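Local coordinates for protein cytochrome c (Pseudomonas aeruginosa, PDB 6RTE) that acts as a dihydro-heme d1 dehydrogenase in heme d1 biosynthesis, joining a heme c-carrying part to an eight-bladed beta-propeller, at residues Val160-Gly165 with Glu169-Phe174; Thr203-Asp206 with Lys211-Ala214; Trp233-Asn238 with Ser271-Ala276; Phe403-His408 with Ala414-Phe419; Val473-Asp476 with Glu481-Lys484. One frame throughout, in Å; residues are numbered along the deposited sequence.

Contact 1. Residues Val160-Gly165 with Glu169-Phe174; sequences VTILDG and EPIARF
V160 and F174 exchange two backbone hydrogen bonds, V160 N to F174 O at 2.8 Å and F174 N to V160 O at 2.9 Å. Next along, I162 N gives to A172 O, but I162 O accepts from I171 N and not A172 N. Beyond that, D164 N reaches E169 O. I171 and A172 both face I162, a classic beta bulge. It interrupts the antiparallel hairpin 159-164/169-175, the outer half of the propeller blade that the C-terminal strand 491-496 completes from the inside.

The apolar contacts follow the face of V160, I162 and F174. With CG set between its backbone N and carbonyl carbon (chi1 55°), F174 lays its ring against V160, whose CB sits over one face, 3.9 Å from the ring centroid. I162 CD1 comes to the ring's edge, while I162 CG2 meets I171 CG1 at 3.8 Å. F174 also stacks on Y205 of the next blade.

T161 and R173 share the opposite face with L163 and P170. T161 OG1 lies 3.4 Å from R173 CG, at the guanidinium's edge, in its plane. E154 takes both, hydrogen-bonded to T161 and salt-bridged to R173 NE; D157 pairs with R173 NH2.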
# COMPACT_ATOMS: atom_id res chain seq x y z
N VAL A 160 8.51 -10.93 5.45
CA VAL A 160 9.03 -9.59 5.72
C VAL A 160 10.42 -9.76 6.32
O VAL A 160 10.61 -10.61 7.20
CB VAL A 160 8.13 -8.80 6.68
CG1 VAL A 160 8.84 -7.51 7.17
CG2 VAL A 160 6.79 -8.49 6.03
N THR A 161 11.38 -8.99 5.82
CA THR A 161 12.73 -8.95 6.37
C THR A 161 12.94 -7.60 7.03
O THR A 161 12.57 -6.56 6.48
CB THR A 161 13.77 -9.19 5.28
OG1 THR A 161 13.81 -10.58 4.97
CG2 THR A 161 15.17 -8.73 5.74
N ILE A 162 13.50 -7.63 8.24
CA ILE A 162 13.93 -6.43 8.94
C ILE A 162 15.41 -6.28 8.66
O ILE A 162 16.20 -7.19 8.95
CB ILE A 162 13.65 -6.51 10.45
CG1 ILE A 162 12.19 -6.88 10.70
CG2 ILE A 162 13.98 -5.18 11.13
CD1 ILE A 162 11.20 -5.90 10.13
N LEU A 163 15.80 -5.15 8.09
CA LEU A 163 17.16 -4.95 7.61
C LEU A 163 17.88 -3.88 8.42
O LEU A 163 17.34 -2.79 8.63
CB LEU A 163 17.15 -4.55 6.13
CG LEU A 163 18.42 -4.80 5.32
CD1 LEU A 163 18.51 -6.27 4.94
CD2 LEU A 163 18.43 -3.91 4.10
N ASP A 164 19.09 -4.21 8.89
CA ASP A 164 20.04 -3.23 9.39
C ASP A 164 20.44 -2.29 8.25
O ASP A 164 21.03 -2.73 7.26
CB ASP A 164 21.26 -3.98 9.95
CG ASP A 164 22.31 -3.06 10.58
OD1 ASP A 164 22.46 -1.90 10.16
OD2 ASP A 164 23.01 -3.54 11.49
N GLY A 165 20.10 -1.01 8.39
CA GLY A 165 20.29 -0.05 7.32
C GLY A 165 21.70 0.47 7.14
O GLY A 165 21.96 1.21 6.19
N GLU A 169 22.17 -5.95 6.25
CA GLU A 169 22.05 -7.35 6.58
C GLU A 169 20.75 -7.57 7.35
O GLU A 169 20.31 -6.68 8.09
CB GLU A 169 23.23 -7.84 7.43
CG GLU A 169 24.59 -7.61 6.81
CD GLU A 169 25.73 -7.85 7.79
OE1 GLU A 169 25.45 -8.42 8.88
OE2 GLU A 169 26.88 -7.48 7.49
N PRO A 170 20.12 -8.73 7.20
CA PRO A 170 18.89 -8.99 7.93
C PRO A 170 19.15 -9.24 9.41
O PRO A 170 20.11 -9.91 9.78
CB PRO A 170 18.31 -10.24 7.25
CG PRO A 170 19.47 -10.90 6.60
CD PRO A 170 20.49 -9.83 6.29
N ILE A 171 18.30 -8.66 10.26
CA ILE A 171 18.28 -9.01 11.67
C ILE A 171 17.08 -9.85 12.04
O ILE A 171 17.03 -10.38 13.16
CB ILE A 171 18.35 -7.75 12.57
CG1 ILE A 171 17.13 -6.86 12.40
CG2 ILE A 171 19.62 -6.95 12.26
CD1 ILE A 171 17.07 -5.72 13.42
N ALA A 172 16.11 -10.00 11.13
CA ALA A 172 14.95 -10.84 11.36
C ALA A 172 14.24 -11.06 10.03
O ALA A 172 14.27 -10.20 9.15
CB ALA A 172 13.98 -10.22 12.37
N ARG A 173 13.60 -12.22 9.91
CA ARG A 173 12.73 -12.51 8.78
C ARG A 173 11.56 -13.32 9.32
O ARG A 173 11.76 -14.22 10.14
CB ARG A 173 13.49 -13.27 7.69
CG ARG A 173 12.72 -13.45 6.39
CD ARG A 173 13.54 -14.20 5.36
NE ARG A 173 12.87 -14.21 4.05
CZ ARG A 173 12.24 -15.26 3.52
NH1 ARG A 173 12.17 -16.42 4.16
NH2 ARG A 173 11.66 -15.13 2.34
N PHE A 174 10.34 -12.98 8.90
CA PHE A 174 9.17 -13.70 9.39
C PHE A 174 8.13 -13.81 8.28
O PHE A 174 8.06 -12.94 7.40
CB PHE A 174 8.56 -13.02 10.64
CG PHE A 174 8.20 -11.56 10.46
CD1 PHE A 174 9.15 -10.57 10.61
CD2 PHE A 174 6.90 -11.19 10.19
CE1 PHE A 174 8.82 -9.22 10.46
CE2 PHE A 174 6.56 -9.86 10.04
CZ PHE A 174 7.52 -8.87 10.18

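Contact 2. Residues Thr203-Asp206 with Lys211-Ala214; sequences TLYD and KVVA
L204 and A214 start the pairing, L204 N giving to A214 O at 2.9 Å. The carbonyl of L204 is then satisfied by V213 N, at 2.8 Å from L204 O. Two residues on, D206 N gives to K211 O at 2.9 Å; the return bond, K211 N to D206 O, is weak at 3.3 Å. V213 and A214 both face L204, so this is a classic beta bulge. It lies in the hairpin 201-206/211-217, the outer pair of strands in one propeller blade, whose two short segments run 133° apart. V212 O turns away from the hairpin partner and accepts from H131 ND1, while Y205 bonds through its backbone to V193 of strand 192-197.

The buried polar side chains find partners nearby. D206 takes R191 in a salt bridge and N209 ND2 on OD2, and Y208 N on OD1; T203 OG1 bonds to E215.

L204 and V213 run side by side, L204 CD2 to V213 CG1 3.8 Å, and V213 CG2 packs on D206 CB at 3.6 Å. Y205, its CG anti to the backbone N (chi1 -172°), brings one ring face under K211 O, with CD1 3.5 Å from that oxygen.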
# COMPACT_ATOMS: atom_id res chain seq x y z
N THR A 203 -1.63 -6.69 11.20
CA THR A 203 -0.57 -7.24 12.03
C THR A 203 0.20 -6.11 12.68
O THR A 203 0.61 -5.16 12.01
CB THR A 203 0.38 -8.13 11.20
OG1 THR A 203 -0.36 -9.15 10.53
CG2 THR A 203 1.46 -8.79 12.08
N LEU A 204 0.40 -6.20 14.00
CA LEU A 204 1.24 -5.28 14.75
C LEU A 204 2.53 -5.98 15.12
O LEU A 204 2.50 -7.05 15.75
CB LEU A 204 0.51 -4.79 16.01
CG LEU A 204 1.31 -3.96 17.01
CD1 LEU A 204 1.98 -2.76 16.35
CD2 LEU A 204 0.38 -3.52 18.15
N TYR A 205 3.67 -5.39 14.75
CA TYR A 205 4.98 -5.97 14.95
C TYR A 205 5.85 -5.01 15.74
O TYR A 205 5.92 -3.82 15.41
CB TYR A 205 5.64 -6.29 13.60
CG TYR A 205 6.92 -7.08 13.69
CD1 TYR A 205 6.90 -8.46 13.78
CD2 TYR A 205 8.15 -6.45 13.64
CE1 TYR A 205 8.07 -9.20 13.84
CE2 TYR A 205 9.34 -7.18 13.71
CZ TYR A 205 9.28 -8.55 13.80
OH TYR A 205 10.42 -9.28 13.86
N ASP A 206 6.50 -5.52 16.78
CA ASP A 206 7.37 -4.74 17.65
C ASP A 206 8.80 -4.88 17.16
O ASP A 206 9.42 -5.93 17.33
CB ASP A 206 7.23 -5.21 19.10
CG ASP A 206 8.16 -4.47 20.05
OD1 ASP A 206 8.86 -3.52 19.62
OD2 ASP A 206 8.19 -4.85 21.24
N LYS A 211 9.04 -9.22 17.41
CA LYS A 211 7.93 -10.11 17.73
C LYS A 211 6.62 -9.56 17.21
O LYS A 211 6.40 -8.34 17.23
CB LYS A 211 7.82 -10.32 19.25
CG LYS A 211 8.86 -11.28 19.82
CD LYS A 211 8.81 -11.30 21.33
CE LYS A 211 9.86 -12.24 21.90
NZ LYS A 211 9.69 -13.61 21.34
N VAL A 212 5.75 -10.46 16.74
CA VAL A 212 4.36 -10.11 16.49
C VAL A 212 3.68 -9.84 17.82
O VAL A 212 3.70 -10.69 18.72
CB VAL A 212 3.65 -11.23 15.71
CG1 VAL A 212 2.19 -10.90 15.54
CG2 VAL A 212 4.31 -11.46 14.35
N VAL A 213 3.06 -8.67 17.95
CA VAL A 213 2.35 -8.28 19.17
C VAL A 213 0.90 -8.74 19.12
O VAL A 213 0.39 -9.34 20.07
CB VAL A 213 2.44 -6.75 19.34
CG1 VAL A 213 1.49 -6.27 20.45
CG2 VAL A 213 3.88 -6.33 19.63
N ALA A 214 0.22 -8.43 18.02
CA ALA A 214 -1.19 -8.75 17.89
C ALA A 214 -1.56 -8.82 16.42
O ALA A 214 -0.85 -8.29 15.55
CB ALA A 214 -2.06 -7.69 18.60

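Contact 3. Residues Trp233-Asn238 with Ser271-Ala276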
# COMPACT_ATOMS: atom_id res chain seq x y z
N TRP A 233 -4.30 5.39 17.42
CA TRP A 233 -5.35 4.78 16.61
C TRP A 233 -4.81 4.21 15.31
O TRP A 233 -3.96 4.81 14.66
CB TRP A 233 -6.44 5.82 16.27
CG TRP A 233 -6.88 6.67 17.43
CD1 TRP A 233 -6.68 8.00 17.59
CD2 TRP A 233 -7.57 6.22 18.59
NE1 TRP A 233 -7.22 8.42 18.78
CE2 TRP A 233 -7.77 7.34 19.42
CE3 TRP A 233 -8.05 4.98 19.02
CZ2 TRP A 233 -8.41 7.26 20.65
CZ3 TRP A 233 -8.68 4.90 20.23
CH2 TRP A 233 -8.86 6.03 21.04
N VAL A 234 -5.36 3.06 14.92
CA VAL A 234 -5.24 2.52 13.57
C VAL A 234 -6.61 2.62 12.90
O VAL A 234 -7.61 2.14 13.45
CB VAL A 234 -4.75 1.06 13.58
CG1 VAL A 234 -4.72 0.49 12.17
CG2 VAL A 234 -3.39 0.95 14.25
N LEU A 235 -6.64 3.22 11.72
CA LEU A 235 -7.86 3.29 10.92
C LEU A 235 -7.66 2.45 9.66
O LEU A 235 -6.71 2.68 8.90
CB LEU A 235 -8.22 4.74 10.56
CG LEU A 235 -9.59 4.89 9.89
CD1 LEU A 235 -10.69 4.57 10.88
CD2 LEU A 235 -9.77 6.30 9.29
N VAL A 236 -8.55 1.48 9.45
CA VAL A 236 -8.45 0.54 8.34
C VAL A 236 -9.54 0.86 7.32
O VAL A 236 -10.72 0.97 7.69
CB VAL A 236 -8.60 -0.93 8.81
CG1 VAL A 236 -8.37 -1.88 7.66
CG2 VAL A 236 -7.67 -1.24 9.97
N GLY A 237 -9.14 1.01 6.06
CA GLY A 237 -10.07 1.28 4.98
C GLY A 237 -10.37 0.02 4.19
O GLY A 237 -9.48 -0.55 3.55
N ASN A 238 -11.64 -0.39 4.22
CA ASN A 238 -12.07 -1.65 3.63
C ASN A 238 -12.87 -1.43 2.35
O ASN A 238 -13.68 -0.49 2.26
CB ASN A 238 -12.92 -2.46 4.62
CG ASN A 238 -12.10 -3.08 5.74
OD1 ASN A 238 -10.94 -3.42 5.56
ND2 ASN A 238 -12.73 -3.24 6.91
N SER A 271 -11.69 3.87 -0.60
CA SER A 271 -10.56 3.72 -1.50
C SER A 271 -9.23 3.72 -0.75
O SER A 271 -8.36 2.87 -1.02
CB SER A 271 -10.57 4.83 -2.55
OG SER A 271 -9.49 4.62 -3.43
N ALA A 272 -9.04 4.65 0.18
CA ALA A 272 -7.79 4.74 0.93
C ALA A 272 -7.99 5.64 2.14
O ALA A 272 -8.80 6.57 2.11
CB ALA A 272 -6.65 5.27 0.05
N VAL A 273 -7.22 5.36 3.21
CA VAL A 273 -7.18 6.19 4.40
C VAL A 273 -5.78 6.79 4.52
O VAL A 273 -4.79 6.16 4.14
CB VAL A 273 -7.54 5.38 5.68
CG1 VAL A 273 -8.98 4.86 5.57
CG2 VAL A 273 -6.58 4.21 5.91
N TYR A 274 -5.72 8.02 5.03
CA TYR A 274 -4.47 8.75 5.17
C TYR A 274 -4.47 9.49 6.51
O TYR A 274 -5.52 9.83 7.05
CB TYR A 274 -4.25 9.77 4.05
CG TYR A 274 -4.51 9.25 2.64
CD1 TYR A 274 -5.78 9.31 2.08
CD2 TYR A 274 -3.48 8.72 1.88
CE1 TYR A 274 -6.03 8.85 0.79
CE2 TYR A 274 -3.71 8.25 0.59
CZ TYR A 274 -4.98 8.32 0.05
OH TYR A 274 -5.22 7.86 -1.23
N THR A 275 -3.27 9.77 7.01
CA THR A 275 -3.08 10.60 8.19
C THR A 275 -2.60 11.98 7.76
O THR A 275 -1.76 12.10 6.87
CB THR A 275 -2.08 9.97 9.15
OG1 THR A 275 -2.54 8.67 9.52
CG2 THR A 275 -1.87 10.86 10.44
N ALA A 276 -3.16 13.02 8.39
CA ALA A 276 -2.77 14.41 8.16
C ALA A 276 -2.25 14.97 9.48
O ALA A 276 -3.02 15.54 10.26
CB ALA A 276 -3.94 15.23 7.63
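Two neighbouring blades of the eight-bladed propeller meet here, and the sheets pack face against face with V273 as the side chain between them. V273 belongs to strand 270-276, the first strand of its blade; L235 and G237 belong to strand 233-238, the second strand of the blade before. The two strands run almost antiparallel, 163° between their directions, but their axes come no closer than 6.3 Å and no hydrogen bond joins them. This is side-chain packing between sheets, not an extension of either one.

V273 points at the opposing strand and works with both methyl groups. Its CG1 is anti to its own carbonyl carbon (chi1 -62°) and rests on the backbone of G237, 3.8 Å from G237 CA and 3.9 Å from G237 N. Because G237 has no side chain, the methyl comes down directly on the main chain. L235 reaches in obliquely from beside it, its CD2 4.1 Å from V273 CG1.

Around this small apolar patch, L244, A226 and F282 add further side chains from both blades. Strand 221-227, in the blade of L235, also reaches across with polar groups: N224 OD1 accepts from V273 N, R223 NE gives to S271 O, and T275 OG1 bonds to V227 O. Strand 270-276 is thus hydrogen-bonded to strand 221-227, while toward strand 233-238 it is the side chain of V273 that makes the contact. The closest approach between the two segments is that of the other methyl, V273 CG2, which sits 3.4 Å from L235 O.

Contact 4. Residues Phe403-His408 with Ala414-Phe419; sequences FFMRSH and AWTDTF
F404 and D417 meet at the tight end of a short hairpin, the weakly bonded strand 405-406 and strand 413-417, the two innermost strands of a propeller blade. The D417 carboxylate bridges two successive amides: OD1 accepts from F403 N at 3.0 Å and OD2 from F404 N at 3.1 Å, each on its syn side. OD1 also takes F419 N at 2.7 Å on the anti side, closing an Asx turn, so three backbone donors fix the group's rotation. The D417 CG lies between its backbone N and carbonyl carbon (chi1 60°), which carries the carboxylate across to the facing backbone of F403 and F404. Just beside it, the buried T416 OG1 gives a short bond to F404 O, 2.6 Å.

D417 OD2 also sits at the edge of the F404 ring, in its plane; another part of that edge faces F419, a T-shaped pair with planes 78° apart and F404 CE2 over the centre of the F419 ring. F403 CB closes in on F419 as well.

The other end is looser. Regular strand pairing comes down to R406 and W415, joined by two backbone bonds, and the side chain of R406 leads away to a salt bridge with E453. M405 reaches A414 with its methyl alone. S407, partly exposed, sends OG to Y413 O, and what it offers across the hairpin is its CB, 4.2 Å from A414 CA.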
# COMPACT_ATOMS: atom_id res chain seq x y z
N PHE A 403 5.14 4.20 -11.72
CA PHE A 403 4.27 4.04 -10.56
C PHE A 403 4.82 4.66 -9.28
O PHE A 403 4.05 5.12 -8.44
CB PHE A 403 3.98 2.55 -10.33
CG PHE A 403 2.80 2.31 -9.43
CD1 PHE A 403 1.51 2.32 -9.95
CD2 PHE A 403 2.96 2.08 -8.08
CE1 PHE A 403 0.41 2.10 -9.13
CE2 PHE A 403 1.87 1.86 -7.26
CZ PHE A 403 0.60 1.87 -7.79
N PHE A 404 6.15 4.67 -9.13
CA PHE A 404 6.78 5.10 -7.88
C PHE A 404 7.61 6.36 -8.09
O PHE A 404 8.11 6.63 -9.18
CB PHE A 404 7.69 4.00 -7.31
CG PHE A 404 6.95 2.74 -6.94
CD1 PHE A 404 6.16 2.70 -5.81
CD2 PHE A 404 7.06 1.60 -7.73
CE1 PHE A 404 5.48 1.55 -5.46
CE2 PHE A 404 6.38 0.45 -7.39
CZ PHE A 404 5.59 0.42 -6.26
N MET A 405 7.75 7.12 -7.01
CA MET A 405 8.55 8.34 -6.99
C MET A 405 9.04 8.57 -5.58
O MET A 405 8.26 8.45 -4.62
CB MET A 405 7.73 9.54 -7.49
CG MET A 405 8.57 10.64 -8.12
SD MET A 405 7.64 11.51 -9.39
CE MET A 405 8.88 12.65 -9.98
N ARG A 406 10.32 8.91 -5.44
CA ARG A 406 10.92 9.11 -4.13
C ARG A 406 12.11 10.04 -4.28
O ARG A 406 12.71 10.14 -5.35
CB ARG A 406 11.35 7.78 -3.51
CG ARG A 406 11.45 7.81 -1.98
CD ARG A 406 10.07 7.85 -1.35
NE ARG A 406 10.07 7.25 -0.02
CZ ARG A 406 10.33 7.90 1.11
NH1 ARG A 406 10.63 9.20 1.09
NH2 ARG A 406 10.29 7.26 2.27
N SER A 407 12.45 10.70 -3.18
CA SER A 407 13.65 11.53 -3.12
C SER A 407 14.07 11.66 -1.66
O SER A 407 13.54 10.98 -0.78
CB SER A 407 13.40 12.90 -3.77
OG SER A 407 14.61 13.62 -3.87
N HIS A 408 15.03 12.56 -1.41
CA HIS A 408 15.58 12.77 -0.09
C HIS A 408 16.18 14.18 -0.07
O HIS A 408 16.64 14.67 -1.10
CB HIS A 408 16.65 11.72 0.26
CG HIS A 408 17.00 11.65 1.71
ND1 HIS A 408 17.97 12.45 2.29
CD2 HIS A 408 16.54 10.86 2.70
CE1 HIS A 408 18.07 12.16 3.57
NE2 HIS A 408 17.22 11.19 3.85
N ALA A 414 15.06 13.30 -8.24
CA ALA A 414 13.85 12.53 -7.96
C ALA A 414 13.95 11.20 -8.70
O ALA A 414 14.20 11.17 -9.90
CB ALA A 414 12.60 13.30 -8.40
N TRP A 415 13.75 10.11 -7.97
CA TRP A 415 13.96 8.77 -8.49
C TRP A 415 12.61 8.16 -8.84
O TRP A 415 11.74 8.03 -7.97
CB TRP A 415 14.68 7.89 -7.46
CG TRP A 415 16.00 8.45 -6.95
CD1 TRP A 415 16.25 9.73 -6.53
CD2 TRP A 415 17.23 7.72 -6.79
NE1 TRP A 415 17.57 9.84 -6.14
CE2 TRP A 415 18.19 8.63 -6.28
CE3 TRP A 415 17.61 6.40 -7.03
CZ2 TRP A 415 19.50 8.25 -6.01
CZ3 TRP A 415 18.92 6.03 -6.77
CH2 TRP A 415 19.85 6.95 -6.26
N THR A 416 12.43 7.78 -10.11
CA THR A 416 11.17 7.20 -10.56
C THR A 416 11.48 6.07 -11.54
O THR A 416 12.62 5.60 -11.65
CB THR A 416 10.26 8.29 -11.16
OG1 THR A 416 8.94 7.76 -11.34
CG2 THR A 416 10.80 8.79 -12.49
N ASP A 417 10.46 5.61 -12.27
CA ASP A 417 10.57 4.37 -13.03
C ASP A 417 9.60 4.39 -14.21
O ASP A 417 8.85 5.36 -14.40
CB ASP A 417 10.26 3.17 -12.12
CG ASP A 417 8.87 3.23 -11.53
OD1 ASP A 417 7.89 3.14 -12.31
OD2 ASP A 417 8.74 3.39 -10.29
N THR A 418 9.64 3.32 -15.00
CA THR A 418 8.59 3.01 -15.98
C THR A 418 8.04 1.62 -15.66
O THR A 418 7.89 0.77 -16.55
CB THR A 418 9.12 3.08 -17.42
OG1 THR A 418 10.01 1.99 -17.66
CG2 THR A 418 9.86 4.40 -17.65
N PHE A 419 7.77 1.42 -14.37
CA PHE A 419 7.33 0.14 -13.81
C PHE A 419 6.22 -0.51 -14.61
O PHE A 419 6.16 -1.74 -14.70
CB PHE A 419 6.87 0.41 -12.36
CG PHE A 419 6.60 -0.82 -11.54
CD1 PHE A 419 7.63 -1.52 -10.93
CD2 PHE A 419 5.29 -1.24 -11.32
CE1 PHE A 419 7.38 -2.64 -10.15
CE2 PHE A 419 5.03 -2.36 -10.54
CZ PHE A 419 6.08 -3.06 -9.95

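Contact 5. Residues Val473-Asp476 with Glu481-Lys484; sequences VVYD and EEVK
V474 pairs with both V483 and K484 where strand 470-476 meets strand 482-488, the short segments running antiparallel but splayed, 129° between their directions. V474 N gives to K484 O at 2.7 Å. V474 O receives V483 N at 2.8 Å and, weakly, K484 N at 3.4 Å. V483 and K484 both face V474, a classic beta bulge, here in the outer hairpin of a propeller blade. Nearer the turn, D476 N reaches E481 O at 3.0 Å.

On one face, E482 spans two residues of the facing strand. Its CB lies over one face of the Y475 ring, toward the rim, and the chain then runs out extended with CG anti to the backbone N (chi1 171°). This lays the carboxylate carbon CD 3.6 Å from V473 CG1, the two side chains crossing at about a right angle. The charged end is held by a salt bridge from OE1 to R485. On the other face, V474 and K484 lie side by side, V474 CB to K484 CB 4.1 Å. K484 continues away from the hairpin, and its NZ bonds to R167 O, in the turn between strands 159-164 and 169-175. V483 CG2 touches D476 CB at 4.1 Å, while D476 OD1 accepts from H478 N and S479 N in the hairpin's own turn.

The backbone carries the pairing, then: E482 and K484 lend their carbon stems to V473, V474 and Y475 and send their charged ends to R485 and to R167 O, beyond the two segments.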
# COMPACT_ATOMS: atom_id res chain seq x y z
N VAL A 473 18.78 -4.11 -4.34
CA VAL A 473 20.06 -3.60 -4.83
C VAL A 473 20.36 -2.28 -4.15
O VAL A 473 19.57 -1.33 -4.24
CB VAL A 473 20.06 -3.44 -6.36
CG1 VAL A 473 21.50 -3.23 -6.86
CG2 VAL A 473 19.43 -4.64 -7.02
N VAL A 474 21.51 -2.22 -3.47
CA VAL A 474 21.93 -1.05 -2.71
C VAL A 474 22.86 -0.22 -3.59
O VAL A 474 23.81 -0.76 -4.17
CB VAL A 474 22.63 -1.45 -1.40
CG1 VAL A 474 22.97 -0.22 -0.55
CG2 VAL A 474 21.76 -2.42 -0.61
N TYR A 475 22.59 1.08 -3.67
CA TYR A 475 23.37 2.01 -4.47
C TYR A 475 23.88 3.15 -3.59
O TYR A 475 23.15 3.64 -2.72
CB TYR A 475 22.54 2.62 -5.60
CG TYR A 475 22.25 1.70 -6.76
CD1 TYR A 475 21.22 0.78 -6.70
CD2 TYR A 475 23.00 1.77 -7.93
CE1 TYR A 475 20.94 -0.05 -7.76
CE2 TYR A 475 22.73 0.94 -9.00
CZ TYR A 475 21.70 0.03 -8.91
OH TYR A 475 21.43 -0.80 -9.97
N ASP A 476 25.11 3.57 -3.83
CA ASP A 476 25.60 4.83 -3.28
C ASP A 476 24.84 5.97 -3.96
O ASP A 476 24.91 6.13 -5.18
CB ASP A 476 27.10 4.96 -3.50
CG ASP A 476 27.70 6.16 -2.78
OD1 ASP A 476 27.10 7.25 -2.83
OD2 ASP A 476 28.78 6.00 -2.17
N GLU A 481 26.87 4.11 -7.74
CA GLU A 481 27.40 2.79 -8.05
C GLU A 481 26.76 1.74 -7.15
O GLU A 481 26.44 2.01 -5.99
CB GLU A 481 28.92 2.75 -7.89
CG GLU A 481 29.67 3.89 -8.58
CD GLU A 481 30.08 3.56 -10.02
OE1 GLU A 481 29.82 2.43 -10.48
OE2 GLU A 481 30.66 4.45 -10.68
N GLU A 482 26.57 0.54 -7.69
CA GLU A 482 26.03 -0.55 -6.88
C GLU A 482 27.03 -0.96 -5.82
O GLU A 482 28.20 -1.25 -6.13
CB GLU A 482 25.66 -1.75 -7.75
CG GLU A 482 25.29 -2.98 -6.92
CD GLU A 482 24.82 -4.15 -7.75
OE1 GLU A 482 24.41 -3.93 -8.91
OE2 GLU A 482 24.86 -5.30 -7.25
N VAL A 483 26.57 -1.02 -4.57
CA VAL A 483 27.41 -1.38 -3.45
C VAL A 483 27.11 -2.78 -2.92
O VAL A 483 28.02 -3.45 -2.42
CB VAL A 483 27.26 -0.33 -2.32
CG1 VAL A 483 27.92 -0.81 -1.04
CG2 VAL A 483 27.84 1.01 -2.77
N LYS A 484 25.86 -3.25 -3.01
CA LYS A 484 25.48 -4.54 -2.45
C LYS A 484 24.17 -4.99 -3.09
O LYS A 484 23.35 -4.17 -3.52
CB LYS A 484 25.33 -4.44 -0.92
CG LYS A 484 25.06 -5.77 -0.22
CD LYS A 484 25.35 -5.64 1.28
CE LYS A 484 25.17 -6.95 2.02
NZ LYS A 484 25.68 -6.86 3.42

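In the fold
Contacts 1, 2 and 5 repeat one design on the outer rim: the last two strands of three blades, each with a classic bulge and mostly backbone bonding. Contact 2 is buried, whereas contacts 1 and 5 are partly exposed and richer in charge. Contacts 1 and 2 touch through F174 and Y205; contacts 1 and 5 meet where K484 NZ passes E169 CG, so contact 1 lies between its two neighbours. Contact 4 is also a hairpin, but on the inner strands, where D417 and T416 oxygens supplement a single regular pair. Contact 3, nearest the chain's centre at about 11 Å between centres, joins different blades and relies on apolar carbon without a hydrogen bond between its segments.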